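Local atomic coordinates of SnoK (Streptomyces nogalater, PDB entry 5EPA), a protein that binds iron and 2-oxoglutarate and acts as a non-heme carbocyclase in the biosynthesis of the polyketide nogalamycin. Residues A[30-33]-A[38-41]; A[51-56]-A[92-97]; A[102-107]-A[213-218]; A[171-176]-A[193-198]. One frame throughout, in Å; residues are numbered along the deposited sequence.

Contact 1 of 4, residues A[30-33]-A[38-41]; sequences VRFY and YVHI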
loop_
_atom_site.group_PDB
_atom_site.type_symbol
_atom_site.label_atom_id
_atom_site.label_comp_id
_atom_site.label_asym_id
_atom_site.label_seq_id
_atom_site.Cartn_x
_atom_site.Cartn_y
_atom_site.Cartn_z
ATOM N N VAL A 30 10.727 -14.655 -1.368
ATOM C CA VAL A 30 10.855 -13.914 -2.611
ATOM C C VAL A 30 10.119 -14.619 -3.772
ATOM O O VAL A 30 9.385 -13.980 -4.526
ATOM C CB VAL A 30 12.330 -13.755 -3.001
ATOM C CG1 VAL A 30 12.457 -13.140 -4.385
ATOM C CG2 VAL A 30 13.044 -12.915 -1.950
ATOM N N ARG A 31 10.281 -15.933 -3.882
ATOM C CA ARG A 31 9.578 -16.687 -4.899
ATOM C C ARG A 31 8.062 -16.613 -4.704
ATOM O O ARG A 31 7.315 -16.473 -5.666
ATOM C CB ARG A 31 10.083 -18.131 -4.942
ATOM C CG ARG A 31 9.447 -19.002 -6.024
ATOM C CD ARG A 31 10.044 -20.403 -6.091
ATOM N NE ARG A 31 10.065 -21.121 -4.794
ATOM C CZ ARG A 31 11.125 -21.389 -3.982
ATOM N NH1 ARG A 31 12.393 -21.009 -4.250
ATOM N NH2 ARG A 31 10.902 -22.067 -2.843
ATOM N N PHE A 32 7.603 -16.690 -3.466
ATOM C CA PHE A 32 6.173 -16.606 -3.186
ATOM C C PHE A 32 5.638 -15.290 -3.680
ATOM O O PHE A 32 4.605 -15.225 -4.339
ATOM C CB PHE A 32 5.925 -16.754 -1.685
ATOM C CG PHE A 32 4.467 -16.850 -1.292
ATOM C CD1 PHE A 32 3.693 -15.718 -1.146
ATOM C CD2 PHE A 32 3.885 -18.069 -1.051
ATOM C CE1 PHE A 32 2.361 -15.788 -0.788
ATOM C CE2 PHE A 32 2.530 -18.158 -0.692
ATOM C CZ PHE A 32 1.778 -17.010 -0.525
ATOM N N TYR A 33 6.352 -14.201 -3.356
ATOM C CA TYR A 33 5.984 -12.871 -3.847
ATOM C C TYR A 33 5.917 -12.802 -5.357
ATOM O O TYR A 33 4.970 -12.293 -5.884
ATOM C CB TYR A 33 6.953 -11.792 -3.345
ATOM C CG TYR A 33 6.657 -10.442 -3.959
ATOM C CD1 TYR A 33 5.559 -9.688 -3.534
ATOM C CD2 TYR A 33 7.452 -9.912 -4.969
ATOM C CE1 TYR A 33 5.302 -8.451 -4.092
ATOM C CE2 TYR A 33 7.143 -8.694 -5.549
ATOM C CZ TYR A 33 6.088 -7.972 -5.090
ATOM O OH TYR A 33 5.758 -6.765 -5.667
ATOM N N TYR A 38 1.852 -11.098 -3.761
ATOM C CA TYR A 38 1.851 -10.562 -2.439
ATOM C C TYR A 38 2.688 -11.499 -1.571
ATOM O O TYR A 38 2.927 -12.650 -1.928
ATOM C CB TYR A 38 0.417 -10.463 -1.894
ATOM C CG TYR A 38 -0.134 -11.805 -1.488
ATOM C CD1 TYR A 38 -0.683 -12.687 -2.451
ATOM C CD2 TYR A 38 -0.096 -12.232 -0.179
ATOM C CE1 TYR A 38 -1.185 -13.947 -2.093
ATOM C CE2 TYR A 38 -0.617 -13.488 0.183
ATOM C CZ TYR A 38 -1.140 -14.334 -0.793
ATOM O OH TYR A 38 -1.618 -15.561 -0.437
ATOM N N VAL A 39 3.106 -11.014 -0.412
ATOM C CA VAL A 39 3.735 -11.862 0.590
ATOM C C VAL A 39 3.680 -11.239 1.965
ATOM O O VAL A 39 3.913 -10.044 2.146
ATOM C CB VAL A 39 5.192 -12.227 0.230
ATOM C CG1 VAL A 39 6.138 -11.025 0.311
ATOM C CG2 VAL A 39 5.706 -13.346 1.115
ATOM N N HIS A 40 3.395 -12.089 2.929
ATOM C CA HIS A 40 3.330 -11.717 4.338
ATOM C C HIS A 40 4.685 -11.940 4.986
ATOM O O HIS A 40 5.163 -13.057 5.046
ATOM C CB HIS A 40 2.265 -12.572 5.047
ATOM C CG HIS A 40 2.200 -12.375 6.543
ATOM N ND1 HIS A 40 1.721 -13.337 7.396
ATOM C CD2 HIS A 40 2.585 -11.345 7.323
ATOM C CE1 HIS A 40 1.795 -12.903 8.635
ATOM N NE2 HIS A 40 2.311 -11.691 8.618
ATOM N N ILE A 41 5.311 -10.865 5.448
ATOM C CA ILE A 41 6.584 -10.968 6.153
ATOM C C ILE A 41 6.385 -10.624 7.636
ATOM O O ILE A 41 6.089 -9.499 7.981
ATOM C CB ILE A 41 7.616 -10.027 5.563
ATOM C CG1 ILE A 41 7.742 -10.257 4.056
ATOM C CG2 ILE A 41 8.954 -10.226 6.253
ATOM C CD1 ILE A 41 8.218 -11.643 3.646
#
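A chi1 of -173° in Phe32 sets CG opposite the backbone N and carries the ring off the helix to meet Tyr38, whose own CG lies between backbone N and carbonyl carbon (chi1 75°); the two rings thereby form a T-shaped pair. Their centroids are 5.4 Å apart and the planes stand at 86°, with the Phe32 edge directed at a face of Tyr38. The approach is off-centre: Phe32 CE1 comes to 3.8 Å from Tyr38 CZ, near the rim that carries the hydroxyl. The same phenylalanine edge also runs past the tyrosine's backbone, where CD1 of Phe32 lies 3.3 Å from Tyr38 O, close to the ring plane.

Val39 splits its methyls between Phe32 and Tyr33. CG2 meets Phe32 CD1 at 3.8 Å, while CG1 packs on Tyr33 CB, also at 3.8 Å. No hydrogen bond crosses between the segments, so this helix-to-strand join rests on aromatic and aliphatic packing. Were Tyr38 replaced by an alanine, the Phe32 edge would probably lose the ring face it abuts, with a gap opened beside it.

Tyr38 also stacks with Tyr166 and touches His216. Strand 38-41 is an outermost strand of the seven-stranded antiparallel sheet, paired through Val39 and Ile41 with strand 213-217, and helix 27-36 packs beside it, with Leu107 of helix 98-108 touching Val30, Tyr33 and Val39.

Contact 2 of 4, residues A[51-56]-A[92-97]; sequences TAFRAA and RSLVLH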
loop_
_atom_site.group_PDB
_atom_site.type_symbol
_atom_site.label_atom_id
_atom_site.label_comp_id
_atom_site.label_asym_id
_atom_site.label_seq_id
_atom_site.Cartn_x
_atom_site.Cartn_y
_atom_site.Cartn_z
ATOM N N THR A 51 5.295 1.066 18.563
ATOM C CA THR A 51 4.805 2.080 19.484
ATOM C C THR A 51 5.226 3.486 19.033
ATOM O O THR A 51 4.416 4.393 19.049
ATOM C CB THR A 51 5.355 1.853 20.903
ATOM O OG1 THR A 51 4.834 0.623 21.396
ATOM C CG2 THR A 51 4.954 2.982 21.882
ATOM N N ALA A 52 6.484 3.645 18.669
ATOM C CA ALA A 52 7.015 4.968 18.274
ATOM C C ALA A 52 6.409 5.435 16.946
ATOM O O ALA A 52 6.003 6.574 16.818
ATOM C CB ALA A 52 8.530 4.942 18.165
ATOM N N PHE A 53 6.285 4.528 15.983
ATOM C CA PHE A 53 5.727 4.904 14.688
ATOM C C PHE A 53 4.237 5.163 14.801
ATOM O O PHE A 53 3.720 6.101 14.186
ATOM C CB PHE A 53 6.032 3.868 13.605
ATOM C CG PHE A 53 7.447 3.879 13.158
ATOM C CD1 PHE A 53 8.056 5.059 12.802
ATOM C CD2 PHE A 53 8.184 2.730 13.112
ATOM C CE1 PHE A 53 9.406 5.096 12.441
ATOM C CE2 PHE A 53 9.531 2.753 12.731
ATOM C CZ PHE A 53 10.139 3.942 12.401
ATOM N N ARG A 54 3.533 4.355 15.586
ATOM C CA ARG A 54 2.106 4.610 15.782
ATOM C C ARG A 54 1.871 5.993 16.428
ATOM O O ARG A 54 0.967 6.715 16.041
ATOM C CB ARG A 54 1.465 3.547 16.642
ATOM C CG ARG A 54 -0.005 3.788 16.846
ATOM C CD ARG A 54 -0.656 2.640 17.596
ATOM N NE ARG A 54 -2.087 2.928 17.785
ATOM C CZ ARG A 54 -2.930 2.121 18.426
ATOM N NH1 ARG A 54 -2.501 0.953 18.930
ATOM N NH2 ARG A 54 -4.205 2.458 18.548
ATOM N N ALA A 55 2.679 6.335 17.418
ATOM C CA ALA A 55 2.547 7.620 18.093
ATOM C C ALA A 55 2.773 8.795 17.139
ATOM O O ALA A 55 2.074 9.797 17.195
ATOM C CB ALA A 55 3.509 7.726 19.295
ATOM N N ALA A 56 3.775 8.665 16.292
ATOM C CA ALA A 56 4.076 9.692 15.268
ATOM C C ALA A 56 2.939 9.845 14.280
ATOM O O ALA A 56 2.541 10.947 13.959
ATOM C CB ALA A 56 5.341 9.336 14.535
ATOM N N ARG A 92 10.367 9.434 8.121
ATOM C CA ARG A 92 11.359 9.143 7.102
ATOM C C ARG A 92 11.994 7.801 7.406
ATOM O O ARG A 92 12.342 7.068 6.495
ATOM C CB ARG A 92 12.447 10.260 7.061
ATOM C CG ARG A 92 13.597 10.028 6.075
ATOM C CD ARG A 92 14.627 11.186 6.169
ATOM N NE ARG A 92 14.005 12.394 5.665
ATOM C CZ ARG A 92 13.984 12.744 4.384
ATOM N NH1 ARG A 92 14.648 12.028 3.468
ATOM N NH2 ARG A 92 13.333 13.850 4.017
ATOM N N SER A 93 12.200 7.539 8.689
ATOM C CA SER A 93 12.889 6.327 9.116
ATOM C C SER A 93 11.950 5.115 9.062
ATOM O O SER A 93 12.380 4.027 9.265
ATOM C CB SER A 93 13.491 6.510 10.525
ATOM O OG SER A 93 12.443 6.665 11.475
ATOM N N LEU A 94 10.679 5.347 8.766
ATOM C CA LEU A 94 9.749 4.293 8.474
ATOM C C LEU A 94 9.808 3.909 7.006
ATOM O O LEU A 94 9.989 2.748 6.695
ATOM C CB LEU A 94 8.308 4.692 8.830
ATOM C CG LEU A 94 7.238 3.642 8.643
ATOM C CD1 LEU A 94 7.512 2.399 9.479
ATOM C CD2 LEU A 94 5.875 4.189 9.010
ATOM N N VAL A 95 9.650 4.871 6.107
ATOM C CA VAL A 95 9.668 4.586 4.675
ATOM C C VAL A 95 11.058 4.171 4.142
ATOM O O VAL A 95 11.138 3.376 3.212
ATOM C CB VAL A 95 9.108 5.741 3.814
ATOM C CG1 VAL A 95 7.680 6.057 4.223
ATOM C CG2 VAL A 95 9.970 7.005 3.895
ATOM N N LEU A 96 12.120 4.691 4.760
ATOM C CA LEU A 96 13.478 4.254 4.492
ATOM C C LEU A 96 14.020 3.398 5.619
ATOM O O LEU A 96 15.222 3.260 5.750
ATOM C CB LEU A 96 14.409 5.454 4.260
ATOM C CG LEU A 96 14.043 6.381 3.104
ATOM C CD1 LEU A 96 15.050 7.512 2.966
ATOM C CD2 LEU A 96 13.944 5.621 1.788
ATOM N N HIS A 97 13.148 2.744 6.382
ATOM C CA HIS A 97 13.568 1.757 7.355
ATOM C C HIS A 97 14.453 0.754 6.627
ATOM O O HIS A 97 14.109 0.322 5.519
ATOM C CB HIS A 97 12.349 1.053 7.962
ATOM C CG HIS A 97 12.663 0.200 9.145
ATOM N ND1 HIS A 97 12.997 -1.127 9.034
ATOM C CD2 HIS A 97 12.674 0.480 10.475
ATOM C CE1 HIS A 97 13.236 -1.621 10.238
ATOM N NE2 HIS A 97 13.035 -0.669 11.132
#
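Phe53 reaches from helix 47-64 toward Leu94 and Ser93. From CB, the first torsion sets CG anti to the carbonyl carbon (chi1 -73°), carrying the ring across to helix 92-95. Phe53 CG lies 4.0 Å from Leu94 CD1. Beyond it the ring divides: on one branch CD2 and CE2 sit under the same methyl, with Phe53 CD2 to Leu94 CD1 at 3.7 Å, while on the other CD1 and CE1 meet the leucine's CB, with Phe53 CE1 to Leu94 CB at 3.8 Å. The methyl is thus over one face, in a CH-pi contact 3.9 Å from Leu94 CD1 to the Phe53 ring centroid and 16° off the normal.

Ser93 OG lies in the ring plane at the edge, 3.6 Å from Phe53 CE1, and is also close to CZ; its hydrogen bond goes to Glu90 O. His97 makes a looser approach through CD2, while its NE2 bonds Glu49 OE2 on the phenylalanine's own helix, and its ND1 makes a weak capping bond to Ile100 N at the start of helix 98-108. Leu94 also touches His236 of strand 233-242. The arrangement is plain helix-to-helix packing in the layer of helices alongside the major sheet of this cupin-clan, PhyH-family fold.

Contact 3 of 4, residues A[102-107]-A[213-218]; sequences GIALRL and VVFHHC. With AKG (2-oxoglutaric acid), chain H.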
loop_
_atom_site.group_PDB
_atom_site.type_symbol
_atom_site.label_atom_id
_atom_site.label_comp_id
_atom_site.label_asym_id
_atom_site.label_seq_id
_atom_site.Cartn_x
_atom_site.Cartn_y
_atom_site.Cartn_z
ATOM N N GLY A 102 14.692 -2.420 2.494
ATOM C CA GLY A 102 15.618 -3.427 1.954
ATOM C C GLY A 102 14.913 -4.718 1.485
ATOM O O GLY A 102 15.302 -5.332 0.489
ATOM N N ILE A 103 13.880 -5.126 2.219
ATOM C CA ILE A 103 13.072 -6.272 1.814
ATOM C C ILE A 103 12.326 -5.936 0.536
ATOM O O ILE A 103 12.278 -6.736 -0.368
ATOM C CB ILE A 103 12.079 -6.697 2.932
ATOM C CG1 ILE A 103 12.852 -7.371 4.071
ATOM C CG2 ILE A 103 11.021 -7.655 2.389
ATOM C CD1 ILE A 103 12.066 -7.454 5.357
ATOM N N ALA A 104 11.770 -4.735 0.470
ATOM C CA ALA A 104 11.053 -4.283 -0.742
ATOM C C ALA A 104 11.927 -4.357 -1.974
ATOM O O ALA A 104 11.516 -4.842 -3.013
ATOM C CB ALA A 104 10.587 -2.851 -0.577
ATOM N N LEU A 105 13.168 -3.951 -1.798
ATOM C CA LEU A 105 14.145 -4.007 -2.857
ATOM C C LEU A 105 14.421 -5.438 -3.333
ATOM O O LEU A 105 14.541 -5.706 -4.534
ATOM C CB LEU A 105 15.442 -3.325 -2.381
ATOM C CG LEU A 105 16.443 -2.861 -3.405
ATOM C CD1 LEU A 105 15.794 -1.905 -4.404
ATOM C CD2 LEU A 105 17.606 -2.156 -2.703
ATOM N N ARG A 106 14.559 -6.355 -2.399
ATOM C CA ARG A 106 14.809 -7.759 -2.754
ATOM C C ARG A 106 13.602 -8.376 -3.450
ATOM O O ARG A 106 13.734 -9.124 -4.398
ATOM C CB ARG A 106 15.224 -8.567 -1.521
ATOM C CG ARG A 106 16.662 -8.283 -1.110
ATOM C CD ARG A 106 17.303 -9.313 -0.189
ATOM N NE ARG A 106 17.119 -10.682 -0.675
ATOM C CZ ARG A 106 17.294 -11.793 0.050
ATOM N NH1 ARG A 106 17.658 -11.732 1.327
ATOM N NH2 ARG A 106 17.100 -12.985 -0.521
ATOM N N LEU A 107 12.417 -8.034 -2.985
ATOM C CA LEU A 107 11.209 -8.556 -3.570
ATOM C C LEU A 107 11.039 -8.025 -4.995
ATOM O O LEU A 107 10.725 -8.800 -5.920
ATOM C CB LEU A 107 10.003 -8.185 -2.712
ATOM C CG LEU A 107 9.929 -8.845 -1.324
ATOM C CD1 LEU A 107 8.720 -8.350 -0.563
ATOM C CD2 LEU A 107 9.840 -10.371 -1.396
ATOM N N VAL A 213 4.548 -7.019 8.063
ATOM C CA VAL A 213 4.333 -6.281 6.822
ATOM C C VAL A 213 3.850 -7.223 5.748
ATOM O O VAL A 213 4.417 -8.299 5.575
ATOM C CB VAL A 213 5.621 -5.608 6.322
ATOM C CG1 VAL A 213 5.329 -4.781 5.097
ATOM C CG2 VAL A 213 6.202 -4.704 7.390
ATOM N N VAL A 214 2.831 -6.819 5.002
ATOM C CA VAL A 214 2.473 -7.537 3.801
ATOM C C VAL A 214 2.790 -6.659 2.605
ATOM O O VAL A 214 2.324 -5.540 2.519
ATOM C CB VAL A 214 0.985 -7.902 3.753
ATOM C CG1 VAL A 214 0.709 -8.858 2.595
ATOM C CG2 VAL A 214 0.544 -8.531 5.055
ATOM N N PHE A 215 3.534 -7.206 1.655
ATOM C CA PHE A 215 3.921 -6.504 0.428
ATOM C C PHE A 215 3.060 -6.984 -0.707
ATOM O O PHE A 215 2.790 -8.176 -0.831
ATOM C CB PHE A 215 5.376 -6.808 0.052
ATOM C CG PHE A 215 6.376 -6.304 1.025
ATOM C CD1 PHE A 215 6.675 -7.001 2.135
ATOM C CD2 PHE A 215 7.026 -5.085 0.796
ATOM C CE1 PHE A 215 7.585 -6.495 3.065
ATOM C CE2 PHE A 215 7.951 -4.588 1.688
ATOM C CZ PHE A 215 8.232 -5.300 2.838
ATOM N N HIS A 216 2.609 -6.067 -1.541
ATOM C CA HIS A 216 1.874 -6.468 -2.754
ATOM C C HIS A 216 2.249 -5.637 -3.974
ATOM O O HIS A 216 2.379 -4.407 -3.911
ATOM C CB HIS A 216 0.310 -6.496 -2.517
ATOM C CG HIS A 216 -0.313 -5.155 -2.300
ATOM N ND1 HIS A 216 -0.439 -4.598 -1.057
ATOM C CD2 HIS A 216 -0.805 -4.240 -3.168
ATOM C CE1 HIS A 216 -0.978 -3.397 -1.159
ATOM N NE2 HIS A 216 -1.254 -3.176 -2.425
ATOM N N HIS A 217 2.353 -6.332 -5.095
ATOM C CA HIS A 217 2.640 -5.703 -6.383
ATOM C C HIS A 217 1.547 -4.736 -6.839
ATOM O O HIS A 217 0.391 -4.849 -6.443
ATOM C CB HIS A 217 2.863 -6.773 -7.420
ATOM C CG HIS A 217 3.434 -6.269 -8.706
ATOM N ND1 HIS A 217 2.647 -5.829 -9.743
ATOM C CD2 HIS A 217 4.711 -6.190 -9.143
ATOM C CE1 HIS A 217 3.411 -5.476 -10.760
ATOM N NE2 HIS A 217 4.671 -5.684 -10.420
ATOM N N CYS A 218 1.925 -3.748 -7.642
ATOM C CA CYS A 218 0.986 -2.678 -8.078
ATOM C C CYS A 218 -0.146 -3.178 -8.990
ATOM O O CYS A 218 -1.114 -2.467 -9.231
ATOM C CB CYS A 218 1.710 -1.508 -8.766
ATOM S SG CYS A 218 2.567 -1.940 -10.322
HETATM C C1 AKG H . -3.195 -0.453 -0.263
HETATM O O1 AKG H . -2.305 -0.448 0.624
HETATM O O2 AKG H . -3.005 -0.403 -1.508
HETATM C C2 AKG H . -4.602 -0.492 0.126
HETATM O O5 AKG H . -5.380 -0.502 -0.816
HETATM C C3 AKG H . -5.015 -0.518 1.576
HETATM C C4 AKG H . -6.508 -0.343 1.867
HETATM C C5 AKG H . -6.777 -0.461 3.379
HETATM O O3 AKG H . -5.866 -0.238 4.241
HETATM O O4 AKG H . -7.901 -0.777 3.779
#
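The Phe215 ring is sandwiched between two aliphatic groups. On one face lies Leu107 CD1 of the helix, in a CH-pi contact 3.8 Å from the Phe215 centroid and 26° off the normal; on the opposite face lies CG1 of Val213, from the same strand. Both are displaced toward the rim, and Leu107 CD1 comes to 3.5 Å from Phe215 CG. At the far end of the ring Ile103 CG2 touches Phe215 CZ at 3.7 Å, and Ala104 CB approaches Phe215 CE2 at 3.9 Å, each obliquely. One aromatic side chain thus meets the neighbours Ile103 and Ala104 and, one turn on, Leu107.

The next residue, His216, points the other way. Its ring presents an edge to the bound 2-oxoglutarate, but the hydrogen bond from His216 NE2 to AKG O2 is weak: 3.4 Å long and bent to 130° at the hydrogen. NE2 also bonds OD2 of the iron ligand Asp135, while Arg233, Thr130 and Trp151 also hydrogen-bond the ligand.

The axes of segments 102-107 and 213-217 pass 10.3 Å apart at 35°. Strand 213-217 runs antiparallel between strands 38-41 and 148-153 of the seven-stranded sheet, with helix 98-108 packed on its Phe215 side and the 2-oxoglutarate pocket on its His216 side.

Contact 4 of 4, residues A[171-176]-A[193-198]; sequences HLRARE and DVWPDY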
loop_
_atom_site.group_PDB
_atom_site.type_symbol
_atom_site.label_atom_id
_atom_site.label_comp_id
_atom_site.label_asym_id
_atom_site.label_seq_id
_atom_site.Cartn_x
_atom_site.Cartn_y
_atom_site.Cartn_z
ATOM N N HIS A 171 -1.462 -10.124 -10.368
ATOM C CA HIS A 171 -0.464 -9.240 -10.960
ATOM C C HIS A 171 0.056 -9.665 -12.321
ATOM O O HIS A 171 0.698 -8.858 -13.011
ATOM C CB HIS A 171 0.723 -9.078 -10.022
ATOM C CG HIS A 171 1.515 -10.335 -9.805
ATOM N ND1 HIS A 171 0.931 -11.535 -9.448
ATOM C CD2 HIS A 171 2.846 -10.560 -9.826
ATOM C CE1 HIS A 171 1.866 -12.439 -9.261
ATOM N NE2 HIS A 171 3.036 -11.885 -9.514
ATOM N N LEU A 172 -0.210 -10.894 -12.718
ATOM C CA LEU A 172 0.203 -11.375 -14.002
ATOM C C LEU A 172 -0.905 -11.307 -15.044
ATOM O O LEU A 172 -0.744 -11.838 -16.117
ATOM C CB LEU A 172 0.709 -12.827 -13.906
ATOM C CG LEU A 172 1.880 -12.999 -12.921
ATOM C CD1 LEU A 172 2.181 -14.489 -12.763
ATOM C CD2 LEU A 172 3.132 -12.233 -13.337
ATOM N N ARG A 173 -2.016 -10.648 -14.738
ATOM C CA ARG A 173 -3.080 -10.492 -15.716
ATOM C C ARG A 173 -2.577 -9.890 -17.018
ATOM O O ARG A 173 -1.740 -8.986 -17.013
ATOM C CB ARG A 173 -4.180 -9.577 -15.192
ATOM C CG ARG A 173 -5.085 -10.182 -14.154
ATOM C CD ARG A 173 -5.992 -9.114 -13.557
ATOM N NE ARG A 173 -5.221 -8.123 -12.797
ATOM C CZ ARG A 173 -5.590 -6.876 -12.605
ATOM N NH1 ARG A 173 -6.712 -6.407 -13.091
ATOM N NH2 ARG A 173 -4.858 -6.103 -11.870
ATOM N N ALA A 174 -3.121 -10.384 -18.130
ATOM C CA ALA A 174 -2.894 -9.818 -19.456
ATOM C C ALA A 174 -3.511 -8.426 -19.540
ATOM O O ALA A 174 -4.372 -8.065 -18.724
ATOM C CB ALA A 174 -3.511 -10.713 -20.494
ATOM N N ARG A 175 -3.063 -7.633 -20.508
ATOM C CA ARG A 175 -3.524 -6.228 -20.695
ATOM C C ARG A 175 -5.038 -6.077 -20.751
ATOM O O ARG A 175 -5.597 -5.209 -20.097
ATOM C CB ARG A 175 -2.912 -5.685 -22.002
ATOM C CG ARG A 175 -3.271 -4.301 -22.583
ATOM C CD ARG A 175 -2.649 -3.185 -21.722
ATOM N NE ARG A 175 -3.381 -1.916 -21.830
ATOM C CZ ARG A 175 -4.491 -1.642 -21.139
ATOM N NH1 ARG A 175 -5.024 -2.554 -20.318
ATOM N NH2 ARG A 175 -5.068 -0.448 -21.265
ATOM N N GLU A 176 -5.683 -6.942 -21.508
ATOM C CA GLU A 176 -7.133 -6.874 -21.667
ATOM C C GLU A 176 -7.924 -7.069 -20.346
ATOM O O GLU A 176 -9.111 -6.743 -20.295
ATOM C CB GLU A 176 -7.631 -7.885 -22.717
ATOM C CG GLU A 176 -7.425 -9.398 -22.301
ATOM C CD GLU A 176 -6.326 -10.168 -23.050
ATOM O OE1 GLU A 176 -5.285 -9.527 -23.400
ATOM O OE2 GLU A 176 -6.502 -11.420 -23.246
ATOM N N ASP A 193 -16.256 -6.299 -15.013
ATOM C CA ASP A 193 -16.376 -5.838 -16.429
ATOM C C ASP A 193 -15.006 -5.730 -17.112
ATOM O O ASP A 193 -14.842 -6.102 -18.249
ATOM C CB ASP A 193 -17.103 -4.499 -16.501
ATOM C CG ASP A 193 -18.592 -4.612 -16.126
ATOM O OD1 ASP A 193 -19.246 -5.616 -16.470
ATOM O OD2 ASP A 193 -19.125 -3.706 -15.465
ATOM N N VAL A 194 -14.016 -5.266 -16.345
ATOM C CA VAL A 194 -12.624 -5.225 -16.780
ATOM C C VAL A 194 -12.006 -6.624 -16.915
ATOM O O VAL A 194 -11.384 -6.946 -17.917
ATOM C CB VAL A 194 -11.777 -4.485 -15.752
ATOM C CG1 VAL A 194 -10.323 -4.504 -16.175
ATOM C CG2 VAL A 194 -12.248 -3.045 -15.554
ATOM N N TRP A 195 -12.175 -7.439 -15.878
ATOM C CA TRP A 195 -11.625 -8.796 -15.785
ATOM C C TRP A 195 -12.737 -9.844 -15.607
ATOM O O TRP A 195 -13.095 -10.158 -14.501
ATOM C CB TRP A 195 -10.687 -8.858 -14.587
ATOM C CG TRP A 195 -9.899 -10.111 -14.439
ATOM C CD1 TRP A 195 -9.663 -11.052 -15.392
ATOM C CD2 TRP A 195 -9.228 -10.552 -13.269
ATOM N NE1 TRP A 195 -8.876 -12.041 -14.891
ATOM C CE2 TRP A 195 -8.596 -11.764 -13.585
ATOM C CE3 TRP A 195 -9.102 -10.044 -11.971
ATOM C CZ2 TRP A 195 -7.831 -12.472 -12.672
ATOM C CZ3 TRP A 195 -8.345 -10.748 -11.055
ATOM C CH2 TRP A 195 -7.727 -11.964 -11.414
ATOM N N PRO A 196 -13.311 -10.339 -16.703
ATOM C CA PRO A 196 -14.509 -11.194 -16.589
ATOM C C PRO A 196 -14.369 -12.387 -15.656
ATOM O O PRO A 196 -15.340 -12.802 -15.033
ATOM C CB PRO A 196 -14.728 -11.674 -18.015
ATOM C CG PRO A 196 -14.189 -10.555 -18.840
ATOM C CD PRO A 196 -13.001 -10.012 -18.098
ATOM N N ASP A 197 -13.171 -12.916 -15.546
ATOM C CA ASP A 197 -12.944 -14.082 -14.699
ATOM C C ASP A 197 -12.738 -13.745 -13.206
ATOM O O ASP A 197 -12.616 -14.659 -12.382
ATOM C CB ASP A 197 -11.751 -14.846 -15.232
ATOM C CG ASP A 197 -11.856 -16.333 -14.991
ATOM O OD1 ASP A 197 -12.842 -16.964 -15.431
ATOM O OD2 ASP A 197 -10.937 -16.868 -14.309
ATOM N N TYR A 198 -12.715 -12.456 -12.860
ATOM C CA TYR A 198 -12.518 -12.026 -11.466
ATOM C C TYR A 198 -13.369 -12.790 -10.459
ATOM O O TYR A 198 -12.856 -13.289 -9.478
ATOM C CB TYR A 198 -12.734 -10.498 -11.278
ATOM C CG TYR A 198 -12.823 -10.061 -9.823
ATOM C CD1 TYR A 198 -11.783 -10.312 -8.943
ATOM C CD2 TYR A 198 -13.948 -9.437 -9.323
ATOM C CE1 TYR A 198 -11.882 -9.989 -7.604
ATOM C CE2 TYR A 198 -14.060 -9.121 -7.983
ATOM C CZ TYR A 198 -13.027 -9.403 -7.123
ATOM O OH TYR A 198 -13.085 -9.018 -5.782
HETATM O O HOH W 1 -10.970 -8.247 -20.513
#
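Arg173 and Trp195 meet first through CH-pi packing. Arg173 CD sits over the centre of the indole's six-membered ring, 3.5 Å from the centroid of that Trp195 ring and 10° off its normal, and CG follows behind, 3.9 Å from Trp195 CZ2. The bend at chi3 (-66°) turns the guanidinium away from a flat stack: its plane stands 39° from the ring. A cation-pi term is at most weak, since Arg173 CZ is 5.2 Å from the same Trp195 centroid. The opposite indole face is approached by the backbone N of Tyr198.

Polar bonding of Arg173 is directed elsewhere. NE bonds Ser170 O, NH1 bonds Asp177 O, and NH2 is shared by Arg219 O and a salt bridge to Asp134, flanked in sequence by the iron ligands His133 and Asp135.

A water lies 2.9 Å from Val194 O; its bridge to Glu176 O is doubtful.

A serine at Trp195 would probably open a gap over CG and CD of Arg173, removing the flat surface that packs on those methylenes while the polar bonds remain. The chemistry is therefore divided: the methylenes use the indole face, backbone carbonyls take up N-H groups, and the Asp134 carboxylate pairs with the charge.

Contacts 1 and 3 form one continuous block: their centres are 8 Å apart, and strands 38-41 and 213-217 pair directly, with Ile41 N 2.7 Å from Val213 O and Val39 N 2.9 Å from Phe215 O. Contact 3 supplies His216 to the 2-oxoglutarate pocket. In contact 1, the side chain of Tyr38 is about 11 Å from the bound iron(III) ion. Contact 4 is nested in the chain loop that contact 3 closes, and touches it through His171 and His217; its Arg173 side chain is also about 11 Å from the metal. Contact 2 is remote from contact 4, about 36 Å between centres on opposite sides of the chain's centre, yet helix 92-95 leads directly into contact 3's helix 98-108.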